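Neural-cadherin (PDB 3UBH) mediates calcium-dependent homophilic cell adhesion through an ectodomain whose four cadherin domains in this chain bind calcium at two of their three junctions. Local coordinates at residues A[314-319]-A[351-356]; A[320-325]-A[396-401]. One frame throughout, in Å; residues are numbered along the deposited sequence.

Contact 1: A[314-319]-A[351-356]; sequences VTDVND and DSDSGS. With CA (calcium ion), chain F; CA (calcium ion), chain G; CA (calcium ion), chain E.
Asp353 and Asp316 meet around calcium in the linker between two successive cadherin domains. Segment 314-319 brings most of the DXNDN linker motif, which starts at Asp316, and segment 351-356 brings the DXD motif of Asp351 and Asp353. Asp353, which loses more surface here than any other residue, bridges two metals with its two carboxylate oxygens: OD1 is 2.5 Å from the calcium ion of chain F and OD2 2.4 Å from that of chain G. Its CG lies beside the backbone N and anti to the carbonyl carbon (chi1 -57°), which sets the carboxylate between the two ions.

Asp316 crosses Asp353 at about a right angle, and its two oxygens have different tasks. Asp316 OD1 joins the chain F calcium at 2.2 Å, together with Val317 O, Asp319 OD1 and ligands from Glu230 and Glu283 of the preceding domain. Asp316 OD2 instead accepts a hydrogen bond from Ser354 N (3.0 Å), whose N-H comes in from above the carboxylate plane, 49° out of it. One carboxylate thus holds both the ion and the backbone just after the DXD motif.

Asn318 reaches the other metal. With its CG anti to the backbone N (chi1 -172°), Asn318 OD1 extends to the chain G calcium, 2.3 Å away, which Asp351 grips with both carboxylate oxygens. Asp319 runs the other way and spans the calcium ions of chains F and E with OD1 and OD2. Metal therefore draws together oxygens that would probably repel one another in its absence. An Asx turn fixes the DXD backbone: Asp353 N donates to Asp351 OD1 at 3.1 Å, meeting that oxygen on its anti side, tilted somewhat out of the carboxylate plane.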
loop_
_atom_site.group_PDB
_atom_site.type_symbol
_atom_site.label_atom_id
_atom_site.label_comp_id
_atom_site.label_asym_id
_atom_site.label_seq_id
_atom_site.Cartn_x
_atom_site.Cartn_y
_atom_site.Cartn_z
ATOM N N VAL A 314 12.971 8.733 2.852
ATOM C CA VAL A 314 14.134 7.993 2.390
ATOM C C VAL A 314 14.315 6.810 3.322
ATOM O O VAL A 314 14.160 6.948 4.534
ATOM C CB VAL A 314 15.388 8.876 2.372
ATOM C CG1 VAL A 314 16.486 8.202 1.597
ATOM C CG2 VAL A 314 15.068 10.235 1.753
ATOM N N THR A 315 14.615 5.647 2.749
ATOM C CA THR A 315 14.755 4.408 3.522
ATOM C C THR A 315 16.187 3.900 3.612
ATOM O O THR A 315 17.006 4.135 2.722
ATOM C CB THR A 315 13.864 3.279 2.968
ATOM O OG1 THR A 315 13.899 3.304 1.536
ATOM C CG2 THR A 315 12.419 3.450 3.440
ATOM N N ASP A 316 16.471 3.204 4.707
ATOM C CA ASP A 316 17.776 2.610 4.974
ATOM C C ASP A 316 18.011 1.407 4.057
ATOM O O ASP A 316 17.145 0.543 3.910
ATOM C CB ASP A 316 17.845 2.210 6.461
ATOM C CG ASP A 316 19.127 1.461 6.836
ATOM O OD1 ASP A 316 20.223 1.791 6.327
ATOM O OD2 ASP A 316 19.040 0.543 7.679
ATOM N N VAL A 317 19.171 1.374 3.415
ATOM C CA VAL A 317 19.645 0.145 2.786
ATOM C C VAL A 317 20.891 -0.318 3.528
ATOM O O VAL A 317 21.586 0.488 4.154
ATOM C CB VAL A 317 19.918 0.282 1.251
ATOM C CG1 VAL A 317 18.753 0.988 0.558
ATOM C CG2 VAL A 317 21.260 0.975 0.964
ATOM N N ASN A 318 21.160 -1.614 3.467
ATOM C CA ASN A 318 22.302 -2.184 4.155
ATOM C C ASN A 318 23.585 -1.876 3.391
ATOM O O ASN A 318 24.198 -2.769 2.803
ATOM C CB ASN A 318 22.116 -3.694 4.340
ATOM C CG ASN A 318 23.182 -4.312 5.224
ATOM O OD1 ASN A 318 23.506 -3.786 6.292
ATOM N ND2 ASN A 318 23.736 -5.438 4.783
ATOM N N ASP A 319 23.981 -0.606 3.390
ATOM C CA ASP A 319 25.214 -0.193 2.706
ATOM C C ASP A 319 26.447 -0.191 3.619
ATOM O O ASP A 319 27.549 0.136 3.179
ATOM C CB ASP A 319 25.056 1.151 1.950
ATOM C CG ASP A 319 24.455 2.262 2.803
ATOM O OD1 ASP A 319 24.162 2.044 3.995
ATOM O OD2 ASP A 319 24.261 3.381 2.275
ATOM N N ASP A 351 28.009 -1.032 13.529
ATOM C CA ASP A 351 27.408 -0.972 12.199
ATOM C C ASP A 351 26.559 0.288 12.083
ATOM O O ASP A 351 25.664 0.511 12.890
ATOM C CB ASP A 351 26.550 -2.224 11.965
ATOM C CG ASP A 351 26.143 -2.416 10.498
ATOM O OD1 ASP A 351 25.802 -1.427 9.804
ATOM O OD2 ASP A 351 26.134 -3.581 10.033
ATOM N N SER A 352 26.852 1.096 11.063
ATOM C CA SER A 352 26.185 2.385 10.811
ATOM C C SER A 352 24.687 2.322 10.491
ATOM O O SER A 352 23.963 3.289 10.745
ATOM C CB SER A 352 26.865 3.103 9.648
ATOM O OG SER A 352 28.198 3.413 9.951
ATOM N N ASP A 353 24.238 1.214 9.904
ATOM C CA ASP A 353 22.861 1.078 9.429
ATOM C C ASP A 353 21.859 1.026 10.589
ATOM O O ASP A 353 22.233 1.228 11.751
ATOM C CB ASP A 353 22.725 -0.156 8.532
ATOM C CG ASP A 353 23.673 -0.127 7.339
ATOM O OD1 ASP A 353 23.745 0.916 6.657
ATOM O OD2 ASP A 353 24.340 -1.151 7.074
ATOM N N SER A 354 20.591 0.769 10.277
ATOM C CA SER A 354 19.554 0.739 11.305
ATOM C C SER A 354 18.822 -0.597 11.369
ATOM O O SER A 354 19.051 -1.471 10.537
ATOM C CB SER A 354 18.596 1.898 11.097
ATOM O OG SER A 354 19.352 3.086 10.997
ATOM N N GLY A 355 17.967 -0.760 12.376
ATOM C CA GLY A 355 17.257 -2.019 12.589
ATOM C C GLY A 355 18.172 -3.218 12.420
ATOM O O GLY A 355 19.308 -3.217 12.902
ATOM N N SER A 356 17.690 -4.224 11.697
ATOM C CA SER A 356 18.426 -5.473 11.536
ATOM C C SER A 356 19.607 -5.390 10.565
ATOM O O SER A 356 20.466 -6.285 10.552
ATOM C CB SER A 356 17.484 -6.616 11.156
ATOM O OG SER A 356 16.889 -6.378 9.901
HETATM CA CA CA F . 22.163 2.363 5.468
HETATM CA CA CA G . 24.935 -3.213 8.026
HETATM CA CA CA E . 24.383 5.231 3.418
#

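Contact 2: A[320-325]-A[396-401]; sequences NAPKFE and VTAKDK. With CA (calcium ion), chain G.
The backbones of 320-325 and 396-401 run roughly antiparallel, their end-to-end directions 152° apart, and come nearest at Pro322 and Ala398, whose CA atoms are 6.1 Å from each other. Side chains fill the gap. Pro322 CG sits above the plane of the Ala398 carbonyl, 3.2 Å from Ala398 O, while Pro322 CB touches Ala398 CB at 3.9 Å. Phe324 enters end first: CZ is 3.5 Å from Ala398 CB and also meets Val396 CB. Thr397 C sits at the edge of the ring, near its plane, whereas Ala398 N and Val396 O approach obliquely. The ring gets there because CG stands anti to the carbonyl carbon (chi1 -74°), and Val347, Ala349, Tyr362 and Ala410 also pack against it. The contact bridges the two sheets of the cadherin beta-sandwich near one edge: strand 323-324 edges one sheet, strand 391-400 lies within the other, and the apolar residues between them pack the two sheets together. Replacing Phe324 with an alanine would probably open a gap beside Ala398 CB and Val396 CB, losing the link that the ring makes from strand 323-324 to strand 391-400. Toward the linker the apolar contact gives way to metal. Asn320 O, at 2.3 Å, and Asp400 OD2, at 2.7 Å, bind the same calcium ion of chain G. The Asp400 carboxylate is further steadied through OD1, which accepts hydrogen bonds from Gly402 N and Lys406 N.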
loop_
_atom_site.group_PDB
_atom_site.type_symbol
_atom_site.label_atom_id
_atom_site.label_comp_id
_atom_site.label_asym_id
_atom_site.label_seq_id
_atom_site.Cartn_x
_atom_site.Cartn_y
_atom_site.Cartn_z
ATOM N N ASN A 320 26.271 -0.577 4.877
ATOM C CA ASN A 320 27.399 -0.591 5.802
ATOM C C ASN A 320 27.728 -1.958 6.384
ATOM O O ASN A 320 26.835 -2.703 6.790
ATOM C CB ASN A 320 27.196 0.445 6.906
ATOM C CG ASN A 320 27.486 1.848 6.430
ATOM O OD1 ASN A 320 28.646 2.238 6.280
ATOM N ND2 ASN A 320 26.431 2.617 6.181
ATOM N N ALA A 321 29.018 -2.281 6.412
ATOM C CA ALA A 321 29.481 -3.503 7.062
ATOM C C ALA A 321 29.877 -3.247 8.526
ATOM O O ALA A 321 30.362 -2.159 8.857
ATOM C CB ALA A 321 30.634 -4.107 6.283
ATOM N N PRO A 322 29.654 -4.240 9.418
ATOM C CA PRO A 322 30.107 -4.081 10.811
ATOM C C PRO A 322 31.612 -3.801 10.857
ATOM O O PRO A 322 32.362 -4.468 10.144
ATOM C CB PRO A 322 29.805 -5.447 11.435
ATOM C CG PRO A 322 28.707 -6.022 10.599
ATOM C CD PRO A 322 28.972 -5.535 9.203
ATOM N N LYS A 323 32.043 -2.808 11.642
ATOM C CA LYS A 323 33.486 -2.541 11.832
ATOM C C LYS A 323 33.914 -2.799 13.266
ATOM O O LYS A 323 33.317 -2.252 14.198
ATOM C CB LYS A 323 33.880 -1.101 11.480
ATOM C CG LYS A 323 33.270 -0.488 10.211
ATOM C CD LYS A 323 34.219 0.601 9.661
ATOM C CE LYS A 323 33.526 1.941 9.392
ATOM N NZ LYS A 323 32.616 1.936 8.206
ATOM N N PHE A 324 34.949 -3.616 13.434
ATOM C CA PHE A 324 35.529 -3.869 14.747
ATOM C C PHE A 324 36.252 -2.620 15.234
ATOM O O PHE A 324 36.880 -1.925 14.441
ATOM C CB PHE A 324 36.485 -5.068 14.698
ATOM C CG PHE A 324 35.780 -6.401 14.596
ATOM C CD1 PHE A 324 35.583 -7.010 13.361
ATOM C CD2 PHE A 324 35.301 -7.044 15.736
ATOM C CE1 PHE A 324 34.907 -8.229 13.262
ATOM C CE2 PHE A 324 34.634 -8.270 15.648
ATOM C CZ PHE A 324 34.442 -8.862 14.409
ATOM N N GLU A 325 36.151 -2.336 16.531
ATOM C CA GLU A 325 36.772 -1.152 17.131
ATOM C C GLU A 325 38.298 -1.157 16.999
ATOM O O GLU A 325 38.923 -0.095 16.913
ATOM C CB GLU A 325 36.397 -1.033 18.608
ATOM C CG GLU A 325 34.895 -0.929 18.903
ATOM C CD GLU A 325 34.586 -0.842 20.407
ATOM O OE1 GLU A 325 35.263 -1.539 21.208
ATOM O OE2 GLU A 325 33.656 -0.075 20.786
ATOM N N VAL A 396 37.728 -13.528 13.773
ATOM C CA VAL A 396 36.366 -13.231 14.224
ATOM C C VAL A 396 35.616 -12.539 13.102
ATOM O O VAL A 396 36.130 -11.604 12.452
ATOM C CB VAL A 396 36.297 -12.206 15.369
ATOM C CG1 VAL A 396 35.334 -12.680 16.442
ATOM C CG2 VAL A 396 37.652 -11.917 15.922
ATOM N N THR A 397 34.380 -12.968 12.903
ATOM C CA THR A 397 33.516 -12.299 11.969
ATOM C C THR A 397 32.452 -11.627 12.797
ATOM O O THR A 397 32.018 -12.196 13.798
ATOM C CB THR A 397 32.892 -13.299 10.996
ATOM O OG1 THR A 397 33.938 -14.048 10.364
ATOM C CG2 THR A 397 32.065 -12.578 9.940
ATOM N N ALA A 398 32.093 -10.398 12.418
ATOM C CA ALA A 398 30.832 -9.778 12.845
ATOM C C ALA A 398 29.937 -9.598 11.615
ATOM O O ALA A 398 30.268 -8.854 10.677
ATOM C CB ALA A 398 31.068 -8.463 13.548
ATOM N N LYS A 399 28.811 -10.304 11.630
ATOM C CA LYS A 399 27.948 -10.469 10.465
ATOM C C LYS A 399 26.612 -9.823 10.794
ATOM O O LYS A 399 25.998 -10.172 11.813
ATOM C CB LYS A 399 27.756 -11.968 10.233
ATOM C CG LYS A 399 27.026 -12.400 8.981
ATOM C CD LYS A 399 26.368 -13.764 9.233
ATOM C CE LYS A 399 26.870 -14.846 8.272
ATOM N NZ LYS A 399 26.296 -14.762 6.894
ATOM N N ASP A 400 26.162 -8.882 9.967
ATOM C CA ASP A 400 24.863 -8.250 10.214
ATOM C C ASP A 400 23.710 -9.124 9.731
ATOM O O ASP A 400 23.931 -10.171 9.115
ATOM C CB ASP A 400 24.778 -6.813 9.648
ATOM C CG ASP A 400 24.730 -6.762 8.119
ATOM O OD1 ASP A 400 24.064 -7.613 7.490
ATOM O OD2 ASP A 400 25.344 -5.839 7.544
ATOM N N LYS A 401 22.485 -8.689 10.012
ATOM C CA LYS A 401 21.292 -9.423 9.589
ATOM C C LYS A 401 20.596 -8.772 8.387
ATOM O O LYS A 401 19.378 -8.879 8.224
ATOM C CB LYS A 401 20.323 -9.614 10.763
ATOM C CG LYS A 401 20.891 -10.429 11.933
ATOM C CD LYS A 401 19.774 -10.988 12.823
ATOM C CE LYS A 401 20.299 -11.485 14.171
ATOM N NZ LYS A 401 21.362 -12.526 14.040
HETATM CA CA CA G . 24.935 -3.213 8.026
#

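Overall arrangement
The two contacts lie side by side, their centres 13 Å apart, and share the calcium ion of chain G. Segments 314-319 and 320-325 are consecutive, carrying the chain from strand 305-315 of one cadherin domain through the linker to strand 323-324 of the next. Their partners, 351-356 and 396-401, follow in the same order, so the two contacts interleave along the sequence. Contact 1 clasps the linker to the loop after strand 343-350; contact 2 ties it into the sandwich. Probable hydrogen bonds from Asn320 N to Asp353 OD2 and from Asn318 ND2 to Asp400 OD2 join them, consistent with a calcium-rigidified junction between the domains.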